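Local atomic coordinates of surface layer protein (Geobacillus stearothermophilus, PDB entry 2RA1), a protein that is expected to build the crystalline layer on the bacterial cell surface, the chain here being its N-terminal part, which probably binds cell-wall sugars. Residues S389-A394 with N405-V410; D347-V352 with L368-S373; A331-N336 with T399-G404. One frame throughout, in Å; residues are numbered along the deposited sequence.

All three contacts lie in the C-terminal beta domain of this N-terminal fragment. Interaction 1 is the backbone-bonded hairpin of strands 389-397 and 406-410, with one face mostly buried and the other more exposed. Interaction 2 is partly buried too, yet no hydrogen bond crosses it: a short 3-10 segment rests by apolar contact on strand 367-372, the neighbour of strand 389-397 in the same sheet. Interaction 3 is a surface contact, in which strand 332-335 meets the loop closing that hairpin through methyl groups alongside peptides. Centres are about 9 to 13 Å apart, and direct contacts join them: Ala394 with Phe370, Val392 with Phe335, Val352 with Thr334.

Interaction 1 (S389-A394 with N405-V410); sequences SVIVNA and NVILAV
Val392 and Leu408 form the tight part of this antiparallel contact: Val392 CG2 lies 3.5 Å from Leu408 CD1, and the two side chains meet at about a right angle. Both residues are buried and share a face with Val390 and Val406. Farther along the hairpin the apolar packing relaxes, Val390 CG1 standing 4.1 Å from Val410 CG2. Four backbone bonds fix the register, in two reciprocal pairs: Val390 with Leu408 and Val392 with Val406. The shortest of them runs from Leu408 N to Val390 O, 2.7 Å.

The other face, bearing Ser389, Ile391, Ile407 and Ala409, is the more exposed one, and no side-chain pair on it packs as closely as Val392 on Leu408. Ile391 CG1 comes within 3.9 Å of Ile407 CB. CG1 of Ile407 is anti to the backbone N (chi1 174°), and from there CD1 extends alongside Ser389, ending 3.7 Å from its OG. At the loop end, Asn393 ND2 donates to Asn405 OD1 over 3.0 Å. The acceptor lies close to the Asn393 amide plane. The two amide planes are nearly perpendicular, 85° apart, and ND2 meets OD1 from above the Asn405 carbonyl plane, 51° out of it, instead of on an in-plane lone pair. The bond ties the partly exposed Asn393 to the exposed Asn405, where the hairpin leaves the regular pairing.

Strand 389-397 has strand 367-372 along its other side, where Ile391 bonds with Ser373 and accepts from the Ser372 hydroxyl. Strand 406-410 is flanked by strand 339-340, making this hairpin the middle of a four-stranded mixed sheet. Phe335 of strand 332-335 packs on both Val392 and Leu408, closing over the buried face.

Interaction 2 (D347-V352 with L368-S373); sequences DLTKYV and LEFTSS
A short 3-10 segment, residues 348-350, sets Leu348 and Thr349 against Phe370 of strand 367-372, and an Asx turn at Asp347 shapes its entry. Over one face of the Phe370 ring sits Leu348 CB, 3.8 Å from the ring centroid and 24° off the normal, which is a CH-pi contact displaced toward the rim. At the edge, in the ring plane, Thr349 CG2 approaches Phe370 CE1 at 3.6 Å. Consecutive residues of the segment thus hold the ring from two directions, which would be expected to restrict its tilt.

Thr349 CG2 also touches Leu368 CD1, at 3.9 Å. That same CD1 meets Val352 CG1 tip to tip at 3.7 Å, extending the apolar seam past the end of the 3-10 segment. No hydrogen bond links the two segments.

The polar side chains of Asp347, Thr349 and Lys350 are bonded to one another. With chi1 at 63°, Thr349 OG1 lies between the backbone N and the carbonyl carbon while CG2 stands anti to the latter, a division that gives the hydroxyl to Asp347 and the methyl to the strand. Asp347 OD1 accepts from Thr349 N at 3.0 Å and from Thr349 OG1 at 2.7 Å. Both donors come from the same face of the carboxylate. Lys350 NZ donates to Thr349 OG1 over 3.1 Å and forms a long salt bridge with Asp347 OD2; this positive charge would favour an ionised carboxylate.

Phe370 and Leu348 both touch Leu376, and Phe370 reaches Ala394 of the adjoining strand. The arrangement is that of an Asx turn leading into a short 3-10 segment, its two overlapping turns closed by the bonds from Lys350 N to Asp347 O and from Tyr351 N to Leu348 O, seated on the aromatic residue of a beta sheet.

Interaction 3 (A331-N336 with T399-G404); sequences ASITFN and TNVTTG
Phe335 brings its ring to Thr403, the side chains meeting at about a right angle. Ring atom CD1 of Phe335 is 3.7 Å from Thr403 CG2, and CE1 of Phe335 is 3.5 Å from Thr403 OG1, so both branches of the threonine touch the same side of the six-membered ring. Two peptide groups are the other flat partners, and each has a methyl over its face. Ile333 CG2 stands almost straight above the Thr402-Thr403 peptide, 3.4 Å from Thr402 C. Conversely, Val401 CG1 lies over the Ser332-Ile333 peptide, 3.4 Å from Ser332 C.

Both torsions serve this exchange: chi1 of -170° in Ile333 sends CG1 anti to the backbone N and leaves CG2 facing the loop, and the same value in Val401 puts CG1 anti to its own N, over the strand. The two methyls also meet each other, Ile333 CG2 to Val401 CG1, at 3.9 Å. End to end, the touching parts run within 19° of parallel, yet no hydrogen bond joins them; methyl groups fill the separation where a sheet would have N-H to O=C bonds.

Within the loop, threonine hydroxyls bind nearby backbone. Thr399 OG1 accepts from Val401 N at 3.1 Å, an ST turn, and Thr402 OG1 closes a second one with Gly404 N. Thr403 OG1 donates to Gly404 O at 2.8 Å along a lone pair in the carbonyl plane, and it is bonded to Ala394 N as well. Thr402 OG1 has its strongest partner in Thr395.

Strand 332-335 pairs on its other side with strand 352-355, where Ala331 and Ser332 both face Lys355 in a classic beta bulge. Ile333 also touches Ala394, so this two-stranded sheet lies against strand 389-397 of the larger one.

Interaction 1 (S389-A394 with N405-V410)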
ATOM      1  N   SER A 389      -8.828 -19.934 -50.458  1.00 31.26           N
ATOM      2  CA  SER A 389     -10.210 -19.970 -49.970  1.00 27.52           C
ATOM      3  C   SER A 389     -10.531 -21.323 -49.364  1.00 27.07           C
ATOM      4  O   SER A 389      -9.827 -22.308 -49.611  1.00 35.12           O
ATOM      5  CB  SER A 389     -11.215 -19.713 -51.093  1.00 28.61           C
ATOM      6  OG  SER A 389     -11.424 -20.906 -51.830  1.00 36.07           O
ATOM      7  N   VAL A 390     -11.598 -21.371 -48.569  1.00 26.75           N
ATOM      8  CA  VAL A 390     -12.180 -22.643 -48.149  1.00 22.66           C
ATOM      9  C   VAL A 390     -13.661 -22.433 -47.928  1.00 23.84           C
ATOM     10  O   VAL A 390     -14.124 -21.307 -47.808  1.00 23.57           O
ATOM     11  CB  VAL A 390     -11.547 -23.193 -46.855  1.00 19.60           C
ATOM     12  CG1 VAL A 390     -10.025 -23.385 -47.030  1.00 19.93           C
ATOM     13  CG2 VAL A 390     -11.863 -22.257 -45.673  1.00 20.39           C
ATOM     14  N   ILE A 391     -14.401 -23.527 -47.862  1.00 24.04           N
ATOM     15  CA  ILE A 391     -15.821 -23.443 -47.631  1.00 14.82           C
ATOM     16  C   ILE A 391     -16.182 -24.147 -46.339  1.00 21.23           C
ATOM     17  O   ILE A 391     -15.722 -25.246 -46.073  1.00 20.85           O
ATOM     18  CB  ILE A 391     -16.594 -24.077 -48.778  1.00 22.15           C
ATOM     19  CG1 ILE A 391     -16.484 -23.182 -50.017  1.00 20.64           C
ATOM     20  CG2 ILE A 391     -18.063 -24.301 -48.349  1.00 17.59           C
ATOM     21  CD1 ILE A 391     -17.001 -23.827 -51.275  1.00 25.05           C
ATOM     22  N   VAL A 392     -16.989 -23.493 -45.518  1.00 20.82           N
ATOM     23  CA  VAL A 392     -17.278 -24.032 -44.199  1.00 26.77           C
ATOM     24  C   VAL A 392     -18.728 -23.743 -43.846  1.00 27.64           C
ATOM     25  O   VAL A 392     -19.364 -22.852 -44.426  1.00 18.11           O
ATOM     26  CB  VAL A 392     -16.366 -23.420 -43.127  1.00 31.96           C
ATOM     27  CG1 VAL A 392     -14.923 -23.817 -43.353  1.00 27.81           C
ATOM     28  CG2 VAL A 392     -16.475 -21.903 -43.167  1.00 42.71           C
ATOM     29  N   ASN A 393     -19.237 -24.508 -42.888  1.00 30.06           N
ATOM     30  CA  ASN A 393     -20.629 -24.424 -42.470  1.00 21.93           C
ATOM     31  C   ASN A 393     -20.740 -24.762 -40.983  1.00 26.20           C
ATOM     32  O   ASN A 393     -20.463 -25.882 -40.559  1.00 29.69           O
ATOM     33  CB  ASN A 393     -21.455 -25.395 -43.301  1.00 25.58           C
ATOM     34  CG  ASN A 393     -22.933 -25.308 -43.010  1.00 30.97           C
ATOM     35  OD1 ASN A 393     -23.359 -25.170 -41.853  1.00 29.10           O
ATOM     36  ND2 ASN A 393     -23.733 -25.392 -44.066  1.00 23.62           N
ATOM     37  N   ALA A 394     -21.111 -23.785 -40.175  1.00 26.63           N
ATOM     38  CA  ALA A 394     -21.338 -24.047 -38.768  1.00 21.76           C
ATOM     39  C   ALA A 394     -22.844 -24.162 -38.493  1.00 31.88           C
ATOM     40  O   ALA A 394     -23.643 -23.309 -38.913  1.00 28.37           O
ATOM     41  CB  ALA A 394     -20.705 -22.957 -37.908  1.00 21.07           C
ATOM     42  N   ASN A 405     -23.549 -22.651 -46.194  1.00 19.33           N
ATOM     43  CA  ASN A 405     -22.196 -22.736 -46.755  1.00 19.42           C
ATOM     44  C   ASN A 405     -21.618 -21.366 -47.041  1.00 23.43           C
ATOM     45  O   ASN A 405     -22.249 -20.516 -47.680  1.00 23.66           O
ATOM     46  CB  ASN A 405     -22.157 -23.606 -48.015  1.00 22.23           C
ATOM     47  CG  ASN A 405     -22.297 -25.068 -47.703  1.00 20.78           C
ATOM     48  OD1 ASN A 405     -22.017 -25.498 -46.585  1.00 19.40           O
ATOM     49  ND2 ASN A 405     -22.758 -25.840 -48.676  1.00 18.07           N
ATOM     50  N   VAL A 406     -20.430 -21.131 -46.506  1.00 26.53           N
ATOM     51  CA  VAL A 406     -19.800 -19.823 -46.626  1.00 23.88           C
ATOM     52  C   VAL A 406     -18.394 -20.046 -47.140  1.00 20.71           C
ATOM     53  O   VAL A 406     -17.671 -20.914 -46.650  1.00 24.09           O
ATOM     54  CB  VAL A 406     -19.752 -19.074 -45.276  1.00 29.82           C
ATOM     55  CG1 VAL A 406     -19.082 -17.728 -45.453  1.00 25.93           C
ATOM     56  CG2 VAL A 406     -21.171 -18.904 -44.661  1.00 13.93           C
ATOM     57  N   ILE A 407     -18.014 -19.296 -48.155  1.00 21.19           N
ATOM     58  CA  ILE A 407     -16.650 -19.385 -48.646  1.00 32.06           C
ATOM     59  C   ILE A 407     -15.817 -18.302 -47.961  1.00 33.05           C
ATOM     60  O   ILE A 407     -16.142 -17.123 -48.043  1.00 30.78           O
ATOM     61  CB  ILE A 407     -16.586 -19.329 -50.208  1.00 36.46           C
ATOM     62  CG1 ILE A 407     -15.145 -19.277 -50.695  1.00 42.32           C
ATOM     63  CG2 ILE A 407     -17.341 -18.133 -50.750  1.00 30.37           C
ATOM     64  CD1 ILE A 407     -14.973 -19.806 -52.118  1.00 39.72           C
ATOM     65  N   LEU A 408     -14.773 -18.713 -47.247  1.00 31.81           N
ATOM     66  CA  LEU A 408     -13.930 -17.768 -46.503  1.00 28.69           C
ATOM     67  C   LEU A 408     -12.580 -17.642 -47.164  1.00 29.25           C
ATOM     68  O   LEU A 408     -12.013 -18.648 -47.606  1.00 30.43           O
ATOM     69  CB  LEU A 408     -13.747 -18.214 -45.043  1.00 23.61           C
ATOM     70  CG  LEU A 408     -15.045 -18.361 -44.239  1.00 28.09           C
ATOM     71  CD1 LEU A 408     -14.761 -18.859 -42.845  1.00 32.26           C
ATOM     72  CD2 LEU A 408     -15.771 -17.040 -44.184  1.00 24.57           C
ATOM     73  N   ALA A 409     -12.065 -16.414 -47.243  1.00 23.05           N
ATOM     74  CA  ALA A 409     -10.721 -16.199 -47.774  1.00 22.49           C
ATOM     75  C   ALA A 409      -9.747 -16.790 -46.790  1.00 19.76           C
ATOM     76  O   ALA A 409     -10.066 -16.937 -45.615  1.00 23.98           O
ATOM     77  CB  ALA A 409     -10.423 -14.704 -47.976  1.00 18.72           C
ATOM     78  N   VAL A 410      -8.563 -17.147 -47.264  1.00 20.79           N
ATOM     79  CA  VAL A 410      -7.444 -17.445 -46.366  1.00 23.01           C
ATOM     80  C   VAL A 410      -6.335 -16.421 -46.509  1.00 24.08           C
ATOM     81  O   VAL A 410      -5.685 -16.308 -47.548  1.00 33.02           O
ATOM     82  CB  VAL A 410      -6.887 -18.826 -46.609  1.00 25.53           C
ATOM     83  CG1 VAL A 410      -5.722 -19.087 -45.681  1.00 20.91           C
ATOM     84  CG2 VAL A 410      -7.986 -19.830 -46.384  1.00 27.79           C
TER

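Interaction 2 (D347-V352 with L368-S373)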
ATOM      1  N   ASP A 347      -8.918 -24.066 -35.604  1.00 25.09           N
ATOM      2  CA  ASP A 347     -10.128 -24.419 -34.870  1.00 29.40           C
ATOM      3  C   ASP A 347     -11.290 -23.508 -35.280  1.00 32.16           C
ATOM      4  O   ASP A 347     -11.319 -22.329 -34.947  1.00 35.56           O
ATOM      5  CB  ASP A 347      -9.863 -24.304 -33.363  1.00 33.68           C
ATOM      6  CG  ASP A 347     -11.042 -24.743 -32.511  1.00 32.38           C
ATOM      7  OD1 ASP A 347     -12.138 -24.916 -33.047  1.00 32.72           O
ATOM      8  OD2 ASP A 347     -10.874 -24.898 -31.288  1.00 37.23           O
ATOM      9  N   LEU A 348     -12.251 -24.070 -35.996  1.00 30.50           N
ATOM     10  CA  LEU A 348     -13.404 -23.325 -36.474  1.00 31.27           C
ATOM     11  C   LEU A 348     -14.363 -22.759 -35.400  1.00 33.02           C
ATOM     12  O   LEU A 348     -15.075 -21.790 -35.667  1.00 35.73           O
ATOM     13  CB  LEU A 348     -14.177 -24.186 -37.470  1.00 26.84           C
ATOM     14  CG  LEU A 348     -13.433 -24.414 -38.784  1.00 25.29           C
ATOM     15  CD1 LEU A 348     -14.292 -25.224 -39.723  1.00 24.51           C
ATOM     16  CD2 LEU A 348     -13.074 -23.097 -39.423  1.00 21.76           C
ATOM     17  N   THR A 349     -14.399 -23.366 -34.212  1.00 21.20           N
ATOM     18  CA  THR A 349     -15.228 -22.856 -33.114  1.00 27.49           C
ATOM     19  C   THR A 349     -14.757 -21.477 -32.610  1.00 29.73           C
ATOM     20  O   THR A 349     -15.504 -20.751 -31.962  1.00 36.11           O
ATOM     21  CB  THR A 349     -15.314 -23.850 -31.924  1.00 25.43           C
ATOM     22  OG1 THR A 349     -14.020 -24.039 -31.363  1.00 34.89           O
ATOM     23  CG2 THR A 349     -15.833 -25.193 -32.380  1.00 31.29           C
ATOM     24  N   LYS A 350     -13.522 -21.112 -32.921  1.00 28.65           N
ATOM     25  CA  LYS A 350     -12.982 -19.832 -32.486  1.00 27.06           C
ATOM     26  C   LYS A 350     -13.357 -18.741 -33.475  1.00 28.20           C
ATOM     27  O   LYS A 350     -12.992 -17.591 -33.287  1.00 31.63           O
ATOM     28  CB  LYS A 350     -11.458 -19.925 -32.397  1.00 31.35           C
ATOM     29  CG  LYS A 350     -10.957 -21.096 -31.565  1.00 44.57           C
ATOM     30  CD  LYS A 350     -10.936 -20.780 -30.078  1.00 51.35           C
ATOM     31  CE  LYS A 350     -11.159 -22.025 -29.225  1.00 57.42           C
ATOM     32  NZ  LYS A 350     -12.602 -22.447 -29.141  1.00 59.69           N
ATOM     33  N   TYR A 351     -14.075 -19.101 -34.543  1.00 31.84           N
ATOM     34  CA  TYR A 351     -14.322 -18.133 -35.608  1.00 31.68           C
ATOM     35  C   TYR A 351     -15.771 -17.878 -35.835  1.00 26.81           C
ATOM     36  O   TYR A 351     -16.186 -17.294 -36.832  1.00 32.97           O
ATOM     37  CB  TYR A 351     -13.640 -18.571 -36.895  1.00 36.54           C
ATOM     38  CG  TYR A 351     -12.169 -18.367 -36.761  1.00 32.00           C
ATOM     39  CD1 TYR A 351     -11.354 -19.372 -36.249  1.00 30.40           C
ATOM     40  CD2 TYR A 351     -11.603 -17.136 -37.055  1.00 29.23           C
ATOM     41  CE1 TYR A 351      -9.999 -19.170 -36.079  1.00 33.22           C
ATOM     42  CE2 TYR A 351     -10.258 -16.923 -36.885  1.00 33.94           C
ATOM     43  CZ  TYR A 351      -9.457 -17.945 -36.408  1.00 37.09           C
ATOM     44  OH  TYR A 351      -8.111 -17.721 -36.255  1.00 40.27           O
ATOM     45  N   VAL A 352     -16.559 -18.282 -34.872  1.00 29.73           N
ATOM     46  CA  VAL A 352     -17.974 -18.289 -35.106  1.00 30.08           C
ATOM     47  C   VAL A 352     -18.670 -17.774 -33.835  1.00 34.37           C
ATOM     48  O   VAL A 352     -18.227 -18.039 -32.717  1.00 36.38           O
ATOM     49  CB  VAL A 352     -18.357 -19.715 -35.533  1.00 33.71           C
ATOM     50  CG1 VAL A 352     -18.864 -20.536 -34.345  1.00 29.22           C
ATOM     51  CG2 VAL A 352     -19.303 -19.688 -36.698  1.00 35.97           C
ATOM     52  N   LEU A 368     -21.425 -27.395 -31.467  1.00 40.95           N
ATOM     53  CA  LEU A 368     -21.268 -26.980 -32.851  1.00 42.02           C
ATOM     54  C   LEU A 368     -20.890 -28.136 -33.751  1.00 44.09           C
ATOM     55  O   LEU A 368     -19.956 -28.888 -33.443  1.00 43.39           O
ATOM     56  CB  LEU A 368     -20.179 -25.927 -32.955  1.00 36.85           C
ATOM     57  CG  LEU A 368     -20.587 -24.555 -32.451  1.00 41.16           C
ATOM     58  CD1 LEU A 368     -19.365 -23.647 -32.444  1.00 30.61           C
ATOM     59  CD2 LEU A 368     -21.737 -23.997 -33.325  1.00 37.69           C
ATOM     60  N   GLU A 369     -21.590 -28.268 -34.878  1.00 34.67           N
ATOM     61  CA  GLU A 369     -21.184 -29.241 -35.876  1.00 33.32           C
ATOM     62  C   GLU A 369     -20.838 -28.522 -37.171  1.00 33.97           C
ATOM     63  O   GLU A 369     -21.467 -27.520 -37.513  1.00 37.51           O
ATOM     64  CB  GLU A 369     -22.254 -30.318 -36.072  1.00 41.71           C
ATOM     65  CG  GLU A 369     -23.563 -29.810 -36.635  1.00 61.67           C
ATOM     66  CD  GLU A 369     -24.663 -30.856 -36.572  1.00 70.27           C
ATOM     67  OE1 GLU A 369     -25.657 -30.717 -37.329  1.00 67.11           O
ATOM     68  OE2 GLU A 369     -24.521 -31.813 -35.766  1.00 70.19           O
ATOM     69  N   PHE A 370     -19.821 -29.027 -37.870  1.00 33.64           N
ATOM     70  CA  PHE A 370     -19.282 -28.382 -39.070  1.00 34.35           C
ATOM     71  C   PHE A 370     -19.279 -29.280 -40.294  1.00 31.46           C
ATOM     72  O   PHE A 370     -19.113 -30.493 -40.198  1.00 34.74           O
ATOM     73  CB  PHE A 370     -17.823 -27.930 -38.861  1.00 31.19           C
ATOM     74  CG  PHE A 370     -17.650 -26.886 -37.807  1.00 24.83           C
ATOM     75  CD1 PHE A 370     -17.341 -27.236 -36.501  1.00 31.92           C
ATOM     76  CD2 PHE A 370     -17.773 -25.550 -38.116  1.00 21.80           C
ATOM     77  CE1 PHE A 370     -17.162 -26.251 -35.509  1.00 24.87           C
ATOM     78  CE2 PHE A 370     -17.606 -24.554 -37.115  1.00 21.59           C
ATOM     79  CZ  PHE A 370     -17.301 -24.918 -35.829  1.00 17.13           C
ATOM     80  N   THR A 371     -19.439 -28.664 -41.453  1.00 30.80           N
ATOM     81  CA  THR A 371     -19.062 -29.302 -42.698  1.00 32.88           C
ATOM     82  C   THR A 371     -18.130 -28.345 -43.418  1.00 28.87           C
ATOM     83  O   THR A 371     -18.131 -27.135 -43.178  1.00 23.34           O
ATOM     84  CB  THR A 371     -20.274 -29.629 -43.588  1.00 32.17           C
ATOM     85  OG1 THR A 371     -20.782 -28.427 -44.172  1.00 31.45           O
ATOM     86  CG2 THR A 371     -21.360 -30.310 -42.771  1.00 30.83           C
ATOM     87  N   SER A 372     -17.330 -28.892 -44.310  1.00 34.29           N
ATOM     88  CA  SER A 372     -16.310 -28.096 -44.961  1.00 28.57           C
ATOM     89  C   SER A 372     -15.870 -28.725 -46.271  1.00 30.10           C
ATOM     90  O   SER A 372     -15.977 -29.945 -46.474  1.00 30.11           O
ATOM     91  CB  SER A 372     -15.103 -27.938 -44.042  1.00 20.46           C
ATOM     92  OG  SER A 372     -14.205 -26.985 -44.580  1.00 20.94           O
ATOM     93  N   SER A 373     -15.360 -27.868 -47.144  1.00 20.83           N
ATOM     94  CA  SER A 373     -14.658 -28.304 -48.318  1.00 20.30           C
ATOM     95  C   SER A 373     -13.375 -29.045 -47.923  1.00 29.61           C
ATOM     96  O   SER A 373     -12.797 -29.763 -48.736  1.00 35.44           O
ATOM     97  CB  SER A 373     -14.342 -27.104 -49.220  1.00 18.33           C
ATOM     98  OG  SER A 373     -13.274 -26.343 -48.699  1.00 27.05           O
TER

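Interaction 3 (A331-N336 with T399-G404)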
ATOM      1  N   ALA A 331     -30.305 -18.471 -31.563  1.00 38.77           N
ATOM      2  CA  ALA A 331     -31.209 -17.953 -32.569  1.00 38.08           C
ATOM      3  C   ALA A 331     -30.445 -17.641 -33.844  1.00 38.70           C
ATOM      4  O   ALA A 331     -30.973 -17.792 -34.945  1.00 37.33           O
ATOM      5  CB  ALA A 331     -31.903 -16.719 -32.063  1.00 41.79           C
ATOM      6  N   SER A 332     -29.202 -17.195 -33.698  1.00 35.40           N
ATOM      7  CA  SER A 332     -28.388 -16.923 -34.871  1.00 33.71           C
ATOM      8  C   SER A 332     -26.927 -17.383 -34.721  1.00 30.31           C
ATOM      9  O   SER A 332     -26.424 -17.567 -33.609  1.00 29.89           O
ATOM     10  CB  SER A 332     -28.483 -15.443 -35.264  1.00 30.86           C
ATOM     11  OG  SER A 332     -27.506 -14.656 -34.621  1.00 32.25           O
ATOM     12  N   ILE A 333     -26.267 -17.592 -35.855  1.00 25.44           N
ATOM     13  CA  ILE A 333     -24.869 -17.945 -35.847  1.00 31.32           C
ATOM     14  C   ILE A 333     -24.175 -17.385 -37.071  1.00 34.08           C
ATOM     15  O   ILE A 333     -24.697 -17.472 -38.177  1.00 31.01           O
ATOM     16  CB  ILE A 333     -24.650 -19.467 -35.736  1.00 28.10           C
ATOM     17  CG1 ILE A 333     -23.170 -19.748 -35.487  1.00 27.35           C
ATOM     18  CG2 ILE A 333     -25.143 -20.181 -36.967  1.00 20.38           C
ATOM     19  CD1 ILE A 333     -22.809 -21.190 -35.501  1.00 21.29           C
ATOM     20  N   THR A 334     -23.005 -16.783 -36.855  1.00 30.74           N
ATOM     21  CA  THR A 334     -22.219 -16.222 -37.949  1.00 26.33           C
ATOM     22  C   THR A 334     -20.718 -16.399 -37.726  1.00 26.26           C
ATOM     23  O   THR A 334     -20.263 -16.550 -36.594  1.00 25.75           O
ATOM     24  CB  THR A 334     -22.500 -14.737 -38.128  1.00 29.61           C
ATOM     25  OG1 THR A 334     -22.161 -14.055 -36.917  1.00 34.13           O
ATOM     26  CG2 THR A 334     -23.988 -14.510 -38.423  1.00 38.14           C
ATOM     27  N   PHE A 335     -19.970 -16.379 -38.829  1.00 23.48           N
ATOM     28  CA  PHE A 335     -18.521 -16.393 -38.814  1.00 22.44           C
ATOM     29  C   PHE A 335     -18.038 -14.984 -38.496  1.00 26.98           C
ATOM     30  O   PHE A 335     -18.619 -13.993 -38.960  1.00 28.92           O
ATOM     31  CB  PHE A 335     -17.990 -16.878 -40.163  1.00 23.53           C
ATOM     32  CG  PHE A 335     -17.989 -18.371 -40.299  1.00 21.63           C
ATOM     33  CD1 PHE A 335     -18.945 -19.018 -41.071  1.00 24.22           C
ATOM     34  CD2 PHE A 335     -17.046 -19.134 -39.630  1.00 25.39           C
ATOM     35  CE1 PHE A 335     -18.950 -20.401 -41.181  1.00 19.20           C
ATOM     36  CE2 PHE A 335     -17.043 -20.515 -39.730  1.00 21.24           C
ATOM     37  CZ  PHE A 335     -18.015 -21.148 -40.502  1.00 20.07           C
ATOM     38  N   ASN A 336     -16.990 -14.883 -37.687  1.00 28.65           N
ATOM     39  CA  ASN A 336     -16.589 -13.579 -37.182  1.00 32.12           C
ATOM     40  C   ASN A 336     -15.998 -12.686 -38.263  1.00 31.19           C
ATOM     41  O   ASN A 336     -16.156 -11.460 -38.228  1.00 32.24           O
ATOM     42  CB  ASN A 336     -15.643 -13.744 -36.001  1.00 29.45           C
ATOM     43  CG  ASN A 336     -16.285 -14.479 -34.874  1.00 31.54           C
ATOM     44  OD1 ASN A 336     -17.510 -14.523 -34.778  1.00 36.42           O
ATOM     45  ND2 ASN A 336     -15.478 -15.076 -34.013  1.00 36.13           N
ATOM     46  N   THR A 399     -30.116 -28.071 -33.666  1.00 67.03           N
ATOM     47  CA  THR A 399     -31.139 -27.116 -34.034  1.00 52.31           C
ATOM     48  C   THR A 399     -31.020 -26.802 -35.516  1.00 45.12           C
ATOM     49  O   THR A 399     -30.308 -27.485 -36.248  1.00 51.68           O
ATOM     50  CB  THR A 399     -30.885 -25.828 -33.288  1.00 47.71           C
ATOM     51  OG1 THR A 399     -29.742 -25.192 -33.864  1.00 53.41           O
ATOM     52  CG2 THR A 399     -30.594 -26.130 -31.831  1.00 41.36           C
ATOM     53  N   ASN A 400     -31.695 -25.753 -35.962  1.00 40.33           N
ATOM     54  CA  ASN A 400     -31.587 -25.346 -37.356  1.00 46.30           C
ATOM     55  C   ASN A 400     -30.948 -23.957 -37.494  1.00 45.24           C
ATOM     56  O   ASN A 400     -31.093 -23.275 -38.518  1.00 43.30           O
ATOM     57  CB  ASN A 400     -32.955 -25.418 -38.036  1.00 55.23           C
ATOM     58  CG  ASN A 400     -34.078 -24.962 -37.122  1.00 70.94           C
ATOM     59  OD1 ASN A 400     -34.130 -23.797 -36.718  1.00 76.63           O
ATOM     60  ND2 ASN A 400     -34.987 -25.883 -36.786  1.00 75.58           N
ATOM     61  N   VAL A 401     -30.249 -23.536 -36.445  1.00 42.17           N
ATOM     62  CA  VAL A 401     -29.475 -22.303 -36.494  1.00 37.77           C
ATOM     63  C   VAL A 401     -28.170 -22.652 -37.171  1.00 34.62           C
ATOM     64  O   VAL A 401     -27.432 -23.514 -36.691  1.00 37.96           O
ATOM     65  CB  VAL A 401     -29.202 -21.732 -35.086  1.00 36.15           C
ATOM     66  CG1 VAL A 401     -28.617 -20.353 -35.187  1.00 35.29           C
ATOM     67  CG2 VAL A 401     -30.483 -21.676 -34.278  1.00 36.15           C
ATOM     68  N   THR A 402     -27.893 -21.992 -38.293  1.00 24.80           N
ATOM     69  CA  THR A 402     -26.777 -22.373 -39.132  1.00 20.65           C
ATOM     70  C   THR A 402     -26.248 -21.222 -39.993  1.00 27.28           C
ATOM     71  O   THR A 402     -26.993 -20.305 -40.349  1.00 26.52           O
ATOM     72  CB  THR A 402     -27.194 -23.505 -40.046  1.00 28.97           C
ATOM     73  OG1 THR A 402     -26.062 -23.940 -40.813  1.00 32.55           O
ATOM     74  CG2 THR A 402     -28.318 -23.025 -40.998  1.00 21.18           C
ATOM     75  N   THR A 403     -24.959 -21.261 -40.329  1.00 28.06           N
ATOM     76  CA  THR A 403     -24.395 -20.265 -41.250  1.00 25.85           C
ATOM     77  C   THR A 403     -24.774 -20.530 -42.734  1.00 31.69           C
ATOM     78  O   THR A 403     -24.729 -19.622 -43.569  1.00 27.39           O
ATOM     79  CB  THR A 403     -22.841 -20.183 -41.150  1.00 15.07           C
ATOM     80  OG1 THR A 403     -22.281 -21.453 -41.447  1.00 23.58           O
ATOM     81  CG2 THR A 403     -22.369 -19.781 -39.779  1.00 27.28           C
ATOM     82  N   GLY A 404     -25.160 -21.763 -43.056  1.00 30.39           N
ATOM     83  CA  GLY A 404     -25.189 -22.197 -44.442  1.00 21.72           C
ATOM     84  C   GLY A 404     -23.747 -22.317 -44.920  1.00 21.51           C
ATOM     85  O   GLY A 404     -22.815 -22.093 -44.140  1.00 21.14           O
TER